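Local coordinates for protein sensory box histidine kinase/response regulator (Burkholderia thailandensis, PDB 3MR0) that probably serves as a phosphorelay sensor kinase in a two-component system, this chain being a PAS domain of the longer protein, at residues A[36-39]-A[40-44]; A[121-124]-A[125-129]. All blocks are in the same frame, centred on the assembly; numbering follows the deposited sequence. Where two conformers were deposited one is given.

Interaction 1 of 2, residues A[36-39]-A[40-44]; sequences PHFK and KIMGY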
loop_
_atom_site.group_PDB
_atom_site.type_symbol
_atom_site.label_atom_id
_atom_site.label_comp_id
_atom_site.label_asym_id
_atom_site.label_seq_id
_atom_site.Cartn_x
_atom_site.Cartn_y
_atom_site.Cartn_z
ATOM N N PRO A 36 8.112 11.804 -1.208
ATOM C CA PRO A 36 7.847 12.545 0.032
ATOM C C PRO A 36 6.448 12.254 0.565
ATOM O O PRO A 36 6.338 12.029 1.778
ATOM C CB PRO A 36 7.986 14.011 -0.399
ATOM C CG PRO A 36 8.957 13.961 -1.559
ATOM C CD PRO A 36 8.659 12.669 -2.279
ATOM N N HIS A 37 5.414 12.242 -0.289
ATOM C CA HIS A 37 4.064 11.960 0.226
ATOM C C HIS A 37 3.845 10.519 0.732
ATOM O O HIS A 37 3.026 10.288 1.629
ATOM C CB HIS A 37 2.896 12.416 -0.671
ATOM C CG HIS A 37 1.620 12.584 0.104
ATOM N ND1 HIS A 37 1.443 13.587 1.035
ATOM C CD2 HIS A 37 0.497 11.828 0.161
ATOM C CE1 HIS A 37 0.253 13.467 1.601
ATOM N NE2 HIS A 37 -0.345 12.411 1.083
ATOM N N PHE A 38 4.578 9.565 0.172
ATOM C CA PHE A 38 4.563 8.236 0.740
ATOM C C PHE A 38 5.042 8.345 2.179
ATOM O O PHE A 38 4.401 7.842 3.093
ATOM C CB PHE A 38 5.469 7.295 -0.045
ATOM C CG PHE A 38 5.404 5.880 0.418
ATOM C CD1 PHE A 38 4.848 4.906 -0.383
ATOM C CD2 PHE A 38 5.883 5.523 1.674
ATOM C CE1 PHE A 38 4.777 3.595 0.042
ATOM C CE2 PHE A 38 5.813 4.204 2.121
ATOM C CZ PHE A 38 5.260 3.237 1.308
ATOM N N LYS A 39 6.187 8.986 2.387
ATOM C CA LYS A 39 6.703 9.119 3.745
ATOM C C LYS A 39 5.668 9.772 4.650
ATOM O O LYS A 39 5.479 9.377 5.810
ATOM C CB LYS A 39 7.998 9.918 3.765
ATOM C CG LYS A 39 9.140 9.273 3.009
ATOM C CD LYS A 39 10.392 10.102 3.195
ATOM C CE LYS A 39 11.529 9.624 2.332
ATOM N NZ LYS A 39 12.459 10.762 2.140
ATOM N N LYS A 40 4.990 10.775 4.124
ATOM C CA LYS A 40 4.032 11.471 4.941
ATOM C C LYS A 40 2.897 10.544 5.351
ATOM O O LYS A 40 2.554 10.476 6.528
ATOM C CB LYS A 40 3.518 12.712 4.231
ATOM C CG LYS A 40 2.425 13.439 5.002
ATOM C CD LYS A 40 2.748 13.567 6.496
ATOM C CE LYS A 40 3.856 14.568 6.763
ATOM N NZ LYS A 40 3.810 15.056 8.175
ATOM N N ILE A 41 2.328 9.822 4.388
ATOM C CA ILE A 41 1.228 8.897 4.673
ATOM C C ILE A 41 1.576 7.887 5.768
ATOM O O ILE A 41 0.700 7.460 6.505
ATOM C CB ILE A 41 0.749 8.169 3.388
ATOM C CG1 ILE A 41 0.029 9.139 2.447
ATOM C CG2 ILE A 41 -0.159 6.982 3.717
ATOM C CD1 ILE A 41 -0.241 8.551 1.081
HETATM N N MSE A 42 2.849 7.513 5.883
HETATM C CA MSE A 42 3.299 6.649 6.988
HETATM C C MSE A 42 3.428 7.438 8.306
HETATM O O MSE A 42 3.710 6.869 9.369
HETATM C CB MSE A 42 4.623 5.950 6.666
HETATM C CG MSE A 42 4.584 5.050 5.456
HETATM SE SE MSE A 42 3.243 3.638 5.578
HETATM C CE MSE A 42 3.911 2.761 7.182
ATOM N N GLY A 43 3.222 8.753 8.208
ATOM C CA GLY A 43 3.282 9.655 9.342
ATOM C C GLY A 43 4.637 10.306 9.519
ATOM O O GLY A 43 4.890 10.895 10.565
ATOM N N TYR A 44 5.506 10.209 8.509
ATOM C CA TYR A 44 6.888 10.680 8.627
ATOM C C TYR A 44 7.190 11.875 7.741
ATOM O O TYR A 44 6.839 11.886 6.568
ATOM C CB TYR A 44 7.875 9.567 8.280
ATOM C CG TYR A 44 7.898 8.410 9.263
ATOM C CD1 TYR A 44 8.842 8.344 10.277
ATOM C CD2 TYR A 44 6.970 7.378 9.160
ATOM C CE1 TYR A 44 8.849 7.289 11.167
ATOM C CE2 TYR A 44 6.971 6.315 10.044
ATOM C CZ TYR A 44 7.908 6.276 11.050
ATOM O OH TYR A 44 7.889 5.210 11.924
HETATM O O HOH W 1 6.863 13.451 4.257
#
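Phe-38 lies alongside selenomethionine Met-42, one helical turn on, both side chains pointing the same way and Met-42 CG approaching Phe-38 CE2 at 3.7 Å. This short helix, 36-41, belongs to the PAS fold and ends in a Schellman motif. With its CG anti to the backbone N (chi1 -175°), the Phe-38 ring leans along the helix to meet Met-42. The bend at the second torsion of Met-42 (chi2) brings SE to 5.2 Å from the Phe-38 ring centroid, 47° off the normal, an oblique Met-aromatic contact. Phe-38 also borders a pocket holding a glycol ether, probably from the crystallisation liquor, and touches Ile-119 of the central sheet.

Further round the helix, His-37 crosses Ile-41 at about a right angle, with His-37 CD2 3.5 Å from Ile-41 CD1. Near its ND1 the same ring meets Lys-40 CB, and here the two side chains cross at a slant. Both lysines carry their amines outside the contact: Lys-40 pairs with Glu-45, and Lys-39 with Asp-51 and Asp-46.

The chain leaves the helix at Gly-43, where phi is +94°. Lys-39 O, in the last turn, accepts a bond from Tyr-44 N at 2.8 Å, five residues on, and a weak one from Met-42 N. Tyr-44 CB sits 3.4 Å from that same Lys-39 O, which lies near the plane of the tyrosine ring, at its edge. One water ties the two ends together, donating to Pro-36 O at 2.9 Å and to Tyr-44 O at 2.8 Å.

Interaction 2 of 2, residues A[121-124]-A[125-129]; sequences DVTD and RKRDE. With SO4 (sulfate ion), chain C.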
loop_
_atom_site.group_PDB
_atom_site.type_symbol
_atom_site.label_atom_id
_atom_site.label_comp_id
_atom_site.label_asym_id
_atom_site.label_seq_id
_atom_site.Cartn_x
_atom_site.Cartn_y
_atom_site.Cartn_z
ATOM N N ASP A 121 -4.219 6.998 1.399
ATOM C CA ASP A 121 -4.808 6.786 2.719
ATOM C C ASP A 121 -6.308 6.742 2.583
ATOM O O ASP A 121 -6.910 7.755 2.250
ATOM C CB ASP A 121 -4.433 7.885 3.717
ATOM C CG ASP A 121 -4.814 7.515 5.143
ATOM O OD1 ASP A 121 -5.994 7.214 5.393
ATOM O OD2 ASP A 121 -3.931 7.480 6.021
ATOM N N VAL A 122 -6.893 5.569 2.827
ATOM C CA VAL A 122 -8.340 5.355 2.698
ATOM C C VAL A 122 -9.010 5.078 4.053
ATOM O O VAL A 122 -10.052 4.434 4.113
ATOM C CB VAL A 122 -8.679 4.204 1.699
ATOM C CG1 VAL A 122 -8.198 4.550 0.282
ATOM C CG2 VAL A 122 -8.116 2.864 2.186
ATOM N N THR A 123 -8.408 5.584 5.131
ATOM C CA THR A 123 -8.868 5.281 6.470
ATOM C C THR A 123 -10.306 5.672 6.691
ATOM O O THR A 123 -11.091 4.853 7.153
ATOM C CB THR A 123 -7.973 5.929 7.561
ATOM O OG1 THR A 123 -6.620 5.513 7.364
ATOM C CG2 THR A 123 -8.415 5.495 8.949
ATOM N N ASP A 124 -10.646 6.919 6.368
ATOM C CA ASP A 124 -11.991 7.465 6.638
ATOM C C ASP A 124 -13.114 6.745 5.921
ATOM O O ASP A 124 -14.191 6.574 6.482
ATOM C CB ASP A 124 -12.055 8.967 6.341
ATOM C CG ASP A 124 -11.504 9.790 7.470
ATOM O OD1 ASP A 124 -11.264 9.201 8.541
ATOM O OD2 ASP A 124 -11.312 11.014 7.293
ATOM N N ARG A 125 -12.883 6.345 4.677
ATOM C CA ARG A 125 -13.852 5.509 3.992
ATOM C C ARG A 125 -14.011 4.186 4.719
ATOM O O ARG A 125 -15.127 3.721 4.887
ATOM C CB ARG A 125 -13.474 5.233 2.536
ATOM C CG ARG A 125 -14.310 4.087 1.953
ATOM C CD ARG A 125 -14.302 4.067 0.444
ATOM N NE ARG A 125 -12.944 4.115 -0.083
ATOM C CZ ARG A 125 -12.176 3.053 -0.269
ATOM N NH1 ARG A 125 -12.627 1.842 0.022
ATOM N NH2 ARG A 125 -10.956 3.204 -0.739
ATOM N N LYS A 126 -12.898 3.586 5.154
ATOM C CA LYS A 126 -12.950 2.275 5.815
ATOM C C LYS A 126 -13.664 2.358 7.175
ATOM O O LYS A 126 -14.341 1.396 7.588
ATOM C CB LYS A 126 -11.555 1.628 5.918
ATOM C CG LYS A 126 -10.882 1.314 4.578
ATOM C CD LYS A 126 -11.540 0.178 3.844
ATOM C CE LYS A 126 -11.614 -1.037 4.697
ATOM N NZ LYS A 126 -12.275 -2.151 3.948
ATOM N N ARG A 127 -13.520 3.505 7.842
ATOM C CA ARG A 127 -14.222 3.803 9.098
ATOM C C ARG A 127 -15.729 3.806 8.894
ATOM O O ARG A 127 -16.469 3.211 9.675
ATOM C CB ARG A 127 -13.779 5.168 9.673
ATOM C CG ARG A 127 -12.355 5.209 10.268
ATOM C CD ARG A 127 -11.845 6.652 10.443
ATOM N NE ARG A 127 -10.655 6.731 11.309
ATOM C CZ ARG A 127 -9.765 7.728 11.307
ATOM N NH1 ARG A 127 -9.897 8.755 10.482
ATOM N NH2 ARG A 127 -8.725 7.692 12.128
ATOM N N ASP A 128 -16.180 4.496 7.851
ATOM C CA ASP A 128 -17.618 4.631 7.569
ATOM C C ASP A 128 -18.259 3.329 7.020
ATOM O O ASP A 128 -19.392 2.982 7.347
ATOM C CB ASP A 128 -17.888 5.861 6.676
ATOM C CG ASP A 128 -17.649 7.174 7.408
ATOM O OD1 ASP A 128 -17.621 7.186 8.661
ATOM O OD2 ASP A 128 -17.483 8.210 6.739
ATOM N N GLU A 129 -17.512 2.597 6.215
ATOM C CA GLU A 129 -17.954 1.280 5.782
ATOM C C GLU A 129 -18.147 0.328 6.965
ATOM O O GLU A 129 -19.131 -0.401 7.015
ATOM C CB GLU A 129 -16.955 0.660 4.804
ATOM C CG GLU A 129 -16.913 1.323 3.449
ATOM C CD GLU A 129 -15.820 0.724 2.546
ATOM O OE1 GLU A 129 -15.149 -0.249 2.971
ATOM O OE2 GLU A 129 -15.631 1.246 1.417
HETATM S S SO4 C . -11.136 7.370 -0.849
HETATM O O1 SO4 C . -12.551 7.263 -0.519
HETATM O O2 SO4 C . -10.387 8.018 0.214
HETATM O O3 SO4 C . -10.615 6.034 -1.042
HETATM O O4 SO4 C . -10.926 8.130 -2.073
#
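The guanidinium of Arg-125 holds a sulfate, probably from the crystallisation liquor, at one part of its edge and Glu-129 OE2 at another, both in its plane, while Val-122 CG1 comes at it obliquely, 3.2 Å from Arg-125 NH2. Arg-127, in one of its two deposited conformers, has one face of its guanidinium under the methyl of Thr-123, with CG2 3.4 Å above the plane, over the centre. Asp-124 OD1 sits at the edge of that group, beside Arg-127 NH1, but the salt bridge is too short there to be trusted in detail. Sulfate O3 is gripped twice, by Arg-125 NH2 at 2.9 Å and more loosely by NE, which also donates to O1. Glu-129 is a weaker partner, its OE2 3.4 Å from Arg-125 NH1, and Lys-126 NZ joins this salt-bridge network through the other carboxylate oxygen. Glu-85, on strand 82-89, is a further partner of Arg-125 NH2.

Asp-Val-Thr at 121-123 matches the Asp-(Ile/Val)-Thr motif that closes many PAS domains, where the last strand hands over to the outgoing helix. Asp-121 OD1 takes two bonds from one face of its plane: Thr-123 N at 2.9 Å, which makes an Asx turn, and Thr-123 OG1 at 2.7 Å on the syn side. Its other oxygen pairs with Arg-96. Val-122 is the N-cap residue, and its O receives Lys-126 N at 3.1 Å. Alongside, the two side chains point the same way: Lys-126 CG lies beside its own backbone N (chi1 -63°), which puts it 4.0 Å from Val-122 CG2; the bends come beyond CG and carry NZ toward Glu-129.

In the fold
From the N terminus, the chain passes helix 11-17 and strands 21-25 and 32-34 before reaching interaction 1, which closes no more than the turns of helix 36-41 and its exit. Helix 65-78 and the three long strands 82-89, 95-106 and 112-121 then follow before interaction 2, which sits where the last strand gives way to the long helix 123-140. The two are in series, neither enclosing nor crossing the other. Their centres are about 18 Å apart, yet Ile-41 CD1 packs 4.3 Å from Asp-121 N, so a short helix of the PAS core rests against the end of the strand that leads into the C-terminal helix.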